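Local coordinates for thioredoxin-like protein (Klebsiella pneumoniae subsp. pneumoniae MGH 78578, PDB 3TY1) that probably binds carbohydrate and may act as an aldose 1-epimerase, though neither its substrate nor its activity is established, at residues V91-I96 against A139-A144; C117-T122 against V165-F170. One frame throughout, in Å; residues are numbered along the deposited sequence.

In the fold
The four segments alternate along the chain: 91-96, 117-122, 139-144, then 165-170, so the two contacts interlock, each having one segment between the two of the other. The centres of the two contacts lie about 12 Å apart on the same side of the chain's centre, within the galactose mutarotase-like beta supersandwich. Contact 1 joins two loops, one ahead of helix 100-103 and one leading into strand 146-152. Contact 2 joins strand 114-119 of the mixed sheet to strand 159-169 of the ten-stranded antiparallel sheet. The two meet directly: A139 N probably donates to G118 O (2.9 Å), and T142 packs on V165. Both also touch the second subunit, tying this part of the fold to the assembly of three chains.

Contact 1 (V91-I96 against A139-A144); sequences VNPAFI and AGNTPA
P93 and I96 close on N141, joining two loops of the mutarotase-like beta supersandwich, each of which makes a short 3-10 turn here. The van der Waals part is small and centred on N141. The P93 ring sits against the backbone carbonyl of N141, with CB 3.2 Å from N141 O and CG equally near, while the I96 side chain crosses that of N141 at about a right angle and brings CD1 to 3.5 Å from N141 OD1. With CG1 beside the backbone N (chi1 -67°), I96 extends its longer branch to this side-chain amide oxygen.

The polar bonds run within each loop or to residues around them. N92 OD1 accepts from A94 N at 3.0 Å, an Asx turn with a fairly straight N-H...O angle of 164°, and N92 ND2 donates to E46 O, so both ends of the amide are used. P93, lacking an N-H and with phi held near -54°, suits the start of the 3-10 turn, which F95 N and I96 N close by donating to N92 O and P93 O. Small A94 packs on A94 of the third subunit and F95 of the second. The amide of N141, flanked by L98 and W106, is buried, where a polar oxygen needs a donor: R67 NH1 supplies it, bonding both N141 OD1 and V91 O.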
ATOM      1  N   VAL A  91      -3.526  -8.046  -9.788  1.00 23.94           N
ATOM      2  CA  VAL A  91      -3.483  -6.955  -8.823  1.00 23.35           C
ATOM      3  C   VAL A  91      -2.061  -6.701  -8.353  1.00 25.33           C
ATOM      4  O   VAL A  91      -1.364  -7.621  -7.859  1.00 26.11           O
ATOM      5  CB  VAL A  91      -4.444  -7.184  -7.658  1.00 23.48           C
ATOM      6  CG1 VAL A  91      -4.377  -6.040  -6.625  1.00 23.88           C
ATOM      7  CG2 VAL A  91      -5.888  -7.426  -8.200  1.00 24.65           C
ATOM      8  N   ASN A  92      -1.612  -5.455  -8.519  1.00 24.41           N
ATOM      9  CA  ASN A  92      -0.287  -5.057  -8.046  1.00 22.64           C
ATOM     10  C   ASN A  92      -0.397  -5.106  -6.514  1.00 25.71           C
ATOM     11  O   ASN A  92      -1.298  -4.496  -5.945  1.00 24.54           O
ATOM     12  CB  ASN A  92       0.027  -3.649  -8.486  1.00 26.03           C
ATOM     13  CG  ASN A  92       1.449  -3.202  -8.148  1.00 28.75           C
ATOM     14  OD1 ASN A  92       1.945  -3.422  -7.045  1.00 31.83           O
ATOM     15  ND2 ASN A  92       2.062  -2.456  -9.084  1.00 29.93           N
ATOM     16  N   PRO A  93       0.525  -5.817  -5.823  1.00 25.90           N
ATOM     17  CA  PRO A  93       0.440  -5.855  -4.341  1.00 25.57           C
ATOM     18  C   PRO A  93       0.400  -4.485  -3.624  1.00 29.11           C
ATOM     19  O   PRO A  93      -0.075  -4.425  -2.494  1.00 28.47           O
ATOM     20  CB  PRO A  93       1.709  -6.595  -3.964  1.00 27.97           C
ATOM     21  CG  PRO A  93       1.909  -7.545  -5.089  1.00 29.76           C
ATOM     22  CD  PRO A  93       1.567  -6.742  -6.310  1.00 29.45           C
ATOM     23  N   ALA A  94       0.878  -3.416  -4.275  1.00 28.98           N
ATOM     24  CA  ALA A  94       0.739  -2.033  -3.747  1.00 30.51           C
ATOM     25  C   ALA A  94      -0.699  -1.619  -3.445  1.00 28.08           C
ATOM     26  O   ALA A  94      -0.945  -0.723  -2.632  1.00 28.80           O
ATOM     27  CB  ALA A  94       1.380  -1.039  -4.702  1.00 29.82           C
ATOM     28  N   PHE A  95      -1.664  -2.260  -4.105  1.00 26.43           N
ATOM     29  CA  PHE A  95      -3.079  -1.986  -3.904  1.00 29.06           C
ATOM     30  C   PHE A  95      -3.791  -3.028  -3.043  1.00 33.19           C
ATOM     31  O   PHE A  95      -5.024  -3.041  -3.002  1.00 34.93           O
ATOM     32  CB  PHE A  95      -3.801  -1.914  -5.264  1.00 27.18           C
ATOM     33  CG  PHE A  95      -3.337  -0.784  -6.113  1.00 26.31           C
ATOM     34  CD1 PHE A  95      -3.546   0.543  -5.707  1.00 30.76           C
ATOM     35  CD2 PHE A  95      -2.691  -1.015  -7.296  1.00 32.87           C
ATOM     36  CE1 PHE A  95      -3.128   1.613  -6.507  1.00 33.79           C
ATOM     37  CE2 PHE A  95      -2.230   0.052  -8.071  1.00 32.26           C
ATOM     38  CZ  PHE A  95      -2.463   1.356  -7.675  1.00 32.87           C
ATOM     39  N   ILE A  96      -3.050  -3.918  -2.385  1.00 31.14           N
ATOM     40  CA  ILE A  96      -3.695  -4.908  -1.502  1.00 31.19           C
ATOM     41  C   ILE A  96      -3.201  -4.635  -0.114  1.00 31.33           C
ATOM     42  O   ILE A  96      -1.994  -4.456   0.058  1.00 28.17           O
ATOM     43  CB  ILE A  96      -3.309  -6.364  -1.881  1.00 33.34           C
ATOM     44  CG1 ILE A  96      -3.893  -6.716  -3.255  1.00 39.32           C
ATOM     45  CG2 ILE A  96      -3.777  -7.381  -0.773  1.00 37.89           C
ATOM     46  CD1 ILE A  96      -3.957  -8.159  -3.539  1.00 38.87           C
ATOM     47  N   ALA A 139       4.536 -14.631   0.043  1.00 30.31           N
ATOM     48  CA  ALA A 139       5.288 -14.904  -1.201  1.00 31.07           C
ATOM     49  C   ALA A 139       4.478 -14.520  -2.415  1.00 31.13           C
ATOM     50  O   ALA A 139       4.979 -13.873  -3.359  1.00 30.00           O
ATOM     51  CB  ALA A 139       5.747 -16.391  -1.300  1.00 29.70           C
ATOM     52  N   GLY A 140       3.215 -14.903  -2.396  1.00 30.86           N
ATOM     53  CA  GLY A 140       2.330 -14.640  -3.519  1.00 28.43           C
ATOM     54  C   GLY A 140       2.034 -13.172  -3.831  1.00 30.08           C
ATOM     55  O   GLY A 140       1.565 -12.852  -4.943  1.00 31.14           O
ATOM     56  N   ASN A 141       2.253 -12.291  -2.856  1.00 25.84           N
ATOM     57  CA  ASN A 141       2.076 -10.848  -3.037  1.00 26.84           C
ATOM     58  C   ASN A 141       3.385 -10.074  -2.909  1.00 29.11           C
ATOM     59  O   ASN A 141       3.382  -8.907  -2.575  1.00 29.55           O
ATOM     60  CB  ASN A 141       0.988 -10.343  -2.104  1.00 27.62           C
ATOM     61  CG  ASN A 141      -0.398 -10.647  -2.618  1.00 31.56           C
ATOM     62  OD1 ASN A 141      -0.921  -9.907  -3.421  1.00 28.16           O
ATOM     63  ND2 ASN A 141      -1.010 -11.725  -2.144  1.00 26.92           N
ATOM     64  N   THR A 142       4.505 -10.732  -3.233  1.00 27.70           N
ATOM     65  CA  THR A 142       5.830 -10.125  -3.197  1.00 29.10           C
ATOM     66  C   THR A 142       6.400 -10.083  -4.618  1.00 28.76           C
ATOM     67  O   THR A 142       6.531 -11.116  -5.236  1.00 29.90           O
ATOM     68  CB  THR A 142       6.796 -10.941  -2.297  1.00 32.12           C
ATOM     69  OG1 THR A 142       6.256 -10.969  -0.969  1.00 30.33           O
ATOM     70  CG2 THR A 142       8.227 -10.339  -2.310  1.00 31.33           C
ATOM     71  N   PRO A 143       6.736  -8.886  -5.126  1.00 28.28           N
ATOM     72  CA  PRO A 143       7.401  -8.753  -6.418  1.00 27.92           C
ATOM     73  C   PRO A 143       8.796  -9.360  -6.422  1.00 29.06           C
ATOM     74  O   PRO A 143       9.567  -9.158  -5.488  1.00 30.33           O
ATOM     75  CB  PRO A 143       7.473  -7.248  -6.629  1.00 31.89           C
ATOM     76  CG  PRO A 143       6.451  -6.683  -5.733  1.00 35.43           C
ATOM     77  CD  PRO A 143       6.482  -7.563  -4.514  1.00 30.53           C
ATOM     78  N   ALA A 144       9.104 -10.122  -7.467  1.00 27.52           N
ATOM     79  CA  ALA A 144      10.386 -10.781  -7.559  1.00 30.72           C
ATOM     80  C   ALA A 144      11.520  -9.742  -7.654  1.00 29.02           C
ATOM     81  O   ALA A 144      11.396  -8.720  -8.317  1.00 28.77           O
ATOM     82  CB  ALA A 144      10.424 -11.717  -8.771  1.00 25.32           C
TER

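Contact 2 (C117-T122 against V165-F170); sequences CGYEWT and VKESTF
The chain where strand 114-119 gives way to a loop is gripped by a single carboxylate, that of E167 on strand 159-169, which takes the backbone N-H groups of two successive residues, Y119 and E120. Y119 N donates to E167 OE2 at 2.8 Å, on the syn lone pair, and E120 N to OE1 at 3.1 Å, again on the syn side but 32° out of the carboxylate plane. Glutamate suits the place: its extended chain reaches across from its own strand and offers two oxygens. The peptide bond before Y119 is cis, with G118 preceding it.

In the supersandwich this bridges two different sheets, the mixed one and the ten-stranded one. OE2 also lies in the plane of the Y119 ring, at its edge and 3.6 Å from CD1; the phenol, pointing elsewhere, bonds Y210 OH.

E120 carries its own carboxylate past E167 toward T169, CG anti to the backbone N (chi1 -161°), with its OE1 4.4 Å from E167 OE1. One water sits between the two OE1 atoms, close to both; a second donates to E120 OE1 at 2.8 Å and lies 2.7 Å from T169 OG1. E120 OE2 forms a salt bridge with R101 of the second subunit, which probably eases the repulsion between the two acids.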
ATOM      1  N   CYS A 117       1.728 -20.311  -1.125  1.00 30.25           N
ATOM      2  CA  CYS A 117       1.136 -19.809   0.110  1.00 29.08           C
ATOM      3  C   CYS A 117       2.167 -20.095   1.203  1.00 31.39           C
ATOM      4  O   CYS A 117       2.209 -21.190   1.757  1.00 30.02           O
ATOM      5  CB  CYS A 117      -0.168 -20.525   0.379  1.00 30.11           C
ATOM      6  SG  CYS A 117      -1.403 -20.240  -0.904  1.00 33.22           S
ATOM      7  N   GLY A 118       3.041 -19.121   1.419  1.00 32.26           N
ATOM      8  CA  GLY A 118       4.216 -19.278   2.288  1.00 34.22           C
ATOM      9  C   GLY A 118       5.101 -18.047   2.096  1.00 34.00           C
ATOM     10  O   GLY A 118       4.610 -17.058   1.596  1.00 32.71           O
ATOM     11  N   TYR A 119       6.385 -18.063   2.472  1.00 33.67           N
ATOM     12  CA  TYR A 119       7.048 -19.186   3.176  1.00 33.99           C
ATOM     13  C   TYR A 119       7.222 -18.936   4.666  1.00 37.62           C
ATOM     14  O   TYR A 119       7.352 -19.876   5.447  1.00 35.50           O
ATOM     15  CB  TYR A 119       8.410 -19.484   2.552  1.00 34.99           C
ATOM     16  CG  TYR A 119       8.308 -20.104   1.187  1.00 30.44           C
ATOM     17  CD1 TYR A 119       8.061 -19.324   0.056  1.00 33.55           C
ATOM     18  CD2 TYR A 119       8.469 -21.494   1.009  1.00 31.79           C
ATOM     19  CE1 TYR A 119       7.957 -19.898  -1.203  1.00 29.73           C
ATOM     20  CE2 TYR A 119       8.391 -22.079  -0.269  1.00 33.61           C
ATOM     21  CZ  TYR A 119       8.113 -21.268  -1.368  1.00 30.90           C
ATOM     22  OH  TYR A 119       8.026 -21.807  -2.629  1.00 33.79           O
ATOM     23  N   GLU A 120       7.210 -17.677   5.078  1.00 37.98           N
ATOM     24  CA  GLU A 120       7.371 -17.341   6.505  1.00 37.17           C
ATOM     25  C   GLU A 120       6.210 -17.932   7.345  1.00 38.71           C
ATOM     26  O   GLU A 120       6.409 -18.388   8.487  1.00 36.94           O
ATOM     27  CB  GLU A 120       7.518 -15.825   6.672  1.00 39.89           C
ATOM     28  CG  GLU A 120       8.137 -15.422   7.995  1.00 42.43           C
ATOM     29  CD  GLU A 120       8.136 -13.924   8.255  1.00 41.20           C
ATOM     30  OE1 GLU A 120       8.286 -13.130   7.304  1.00 37.89           O
ATOM     31  OE2 GLU A 120       8.050 -13.541   9.444  1.00 39.45           O
ATOM     32  N   TRP A 121       5.010 -17.931   6.770  1.00 34.18           N
ATOM     33  CA  TRP A 121       3.856 -18.651   7.331  1.00 34.83           C
ATOM     34  C   TRP A 121       2.849 -18.905   6.224  1.00 34.91           C
ATOM     35  O   TRP A 121       3.009 -18.401   5.109  1.00 32.02           O
ATOM     36  CB  TRP A 121       3.191 -17.914   8.513  1.00 37.31           C
ATOM     37  CG  TRP A 121       2.456 -16.728   8.126  1.00 35.84           C
ATOM     38  CD1 TRP A 121       1.133 -16.659   7.808  1.00 36.48           C
ATOM     39  CD2 TRP A 121       2.990 -15.431   7.922  1.00 36.53           C
ATOM     40  NE1 TRP A 121       0.805 -15.396   7.442  1.00 34.27           N
ATOM     41  CE2 TRP A 121       1.931 -14.617   7.476  1.00 33.26           C
ATOM     42  CE3 TRP A 121       4.265 -14.871   8.064  1.00 43.25           C
ATOM     43  CZ2 TRP A 121       2.101 -13.256   7.164  1.00 37.09           C
ATOM     44  CZ3 TRP A 121       4.440 -13.533   7.758  1.00 47.34           C
ATOM     45  CH2 TRP A 121       3.354 -12.733   7.312  1.00 47.58           C
ATOM     46  N   THR A 122       1.805 -19.659   6.552  1.00 32.93           N
ATOM     47  CA  THR A 122       0.751 -19.993   5.612  1.00 33.94           C
ATOM     48  C   THR A 122      -0.572 -20.221   6.343  1.00 33.53           C
ATOM     49  O   THR A 122      -0.654 -20.152   7.558  1.00 33.20           O
ATOM     50  CB  THR A 122       1.123 -21.276   4.806  1.00 33.07           C
ATOM     51  OG1 THR A 122       0.353 -21.316   3.616  1.00 34.55           O
ATOM     52  CG2 THR A 122       0.929 -22.582   5.657  1.00 31.60           C
ATOM     53  N   VAL A 165      12.195 -14.415  -4.802  1.00 31.23           N
ATOM     54  CA  VAL A 165      11.140 -13.776  -4.007  1.00 30.07           C
ATOM     55  C   VAL A 165      11.618 -13.728  -2.559  1.00 32.00           C
ATOM     56  O   VAL A 165      11.878 -14.757  -1.923  1.00 32.13           O
ATOM     57  CB  VAL A 165       9.850 -14.551  -4.147  1.00 29.92           C
ATOM     58  CG1 VAL A 165       8.740 -13.869  -3.361  1.00 30.19           C
ATOM     59  CG2 VAL A 165       9.450 -14.635  -5.625  1.00 29.63           C
ATOM     60  N   LYS A 166      11.788 -12.526  -2.043  1.00 30.19           N
ATOM     61  CA  LYS A 166      12.425 -12.327  -0.756  1.00 31.26           C
ATOM     62  C   LYS A 166      11.455 -11.968   0.343  1.00 34.03           C
ATOM     63  O   LYS A 166      10.512 -11.195   0.125  1.00 32.49           O
ATOM     64  CB  LYS A 166      13.466 -11.226  -0.845  1.00 33.49           C
ATOM     65  CG  LYS A 166      14.604 -11.448  -1.823  1.00 36.56           C
ATOM     66  CD  LYS A 166      15.604 -10.272  -1.647  1.00 41.36           C
ATOM     67  CE  LYS A 166      16.895 -10.439  -2.407  1.00 47.65           C
ATOM     68  NZ  LYS A 166      17.800  -9.274  -2.100  1.00 47.73           N
ATOM     69  N   GLU A 167      11.708 -12.518   1.531  1.00 35.43           N
ATOM     70  CA  GLU A 167      10.950 -12.226   2.739  1.00 36.48           C
ATOM     71  C   GLU A 167      12.019 -11.861   3.785  1.00 37.99           C
ATOM     72  O   GLU A 167      12.335 -12.678   4.639  1.00 39.39           O
ATOM     73  CB  GLU A 167      10.106 -13.437   3.176  1.00 34.18           C
ATOM     74  CG  GLU A 167       9.023 -13.860   2.114  1.00 40.68           C
ATOM     75  CD  GLU A 167       8.233 -15.099   2.506  1.00 42.29           C
ATOM     76  OE1 GLU A 167       7.439 -15.024   3.464  1.00 42.69           O
ATOM     77  OE2 GLU A 167       8.371 -16.157   1.841  1.00 37.20           O
ATOM     78  N   SER A 168      12.570 -10.648   3.628  1.00 37.37           N
ATOM     79  CA  SER A 168      13.674 -10.063   4.403  1.00 39.52           C
ATOM     80  C   SER A 168      13.159  -8.948   5.293  1.00 40.08           C
ATOM     81  O   SER A 168      12.603  -7.960   4.797  1.00 40.44           O
ATOM     82  CB  SER A 168      14.698  -9.494   3.429  1.00 40.62           C
ATOM     83  OG  SER A 168      15.159 -10.530   2.563  1.00 41.94           O
ATOM     84  N   THR A 169      13.327  -9.107   6.606  1.00 38.74           N
ATOM     85  CA  THR A 169      12.835  -8.140   7.579  1.00 39.42           C
ATOM     86  C   THR A 169      13.841  -8.032   8.688  1.00 39.47           C
ATOM     87  O   THR A 169      14.182  -9.052   9.283  1.00 39.39           O
ATOM     88  CB  THR A 169      11.480  -8.612   8.161  1.00 41.49           C
ATOM     89  OG1 THR A 169      10.563  -8.818   7.070  1.00 39.58           O
ATOM     90  CG2 THR A 169      10.860  -7.573   9.170  1.00 38.01           C
ATOM     91  N   PHE A 170      14.351  -6.828   8.945  1.00 40.53           N
ATOM     92  CA  PHE A 170      15.327  -6.638  10.043  1.00 41.10           C
ATOM     93  C   PHE A 170      14.750  -7.130  11.372  1.00 42.39           C
ATOM     94  O   PHE A 170      13.599  -6.893  11.668  1.00 41.60           O
ATOM     95  CB  PHE A 170      15.763  -5.181  10.122  1.00 44.83           C
ATOM     96  CG  PHE A 170      16.796  -4.893  11.202  1.00 42.75           C
ATOM     97  CD1 PHE A 170      18.057  -5.481  11.162  1.00 44.28           C
ATOM     98  CD2 PHE A 170      16.517  -3.984  12.221  1.00 43.92           C
ATOM     99  CE1 PHE A 170      18.994  -5.188  12.115  1.00 47.31           C
ATOM    100  CE2 PHE A 170      17.457  -3.695  13.198  1.00 42.93           C
ATOM    101  CZ  PHE A 170      18.704  -4.293  13.135  1.00 44.89           C
TER
HETATM  102  O   HOH W   1       4.791 -15.476   4.505  1.00 36.68           O
HETATM  103  O   HOH W   2       7.140 -12.988   4.944  1.00 38.38           O
HETATM  104  O   HOH W   3      10.466 -11.492   6.647  1.00 39.22           O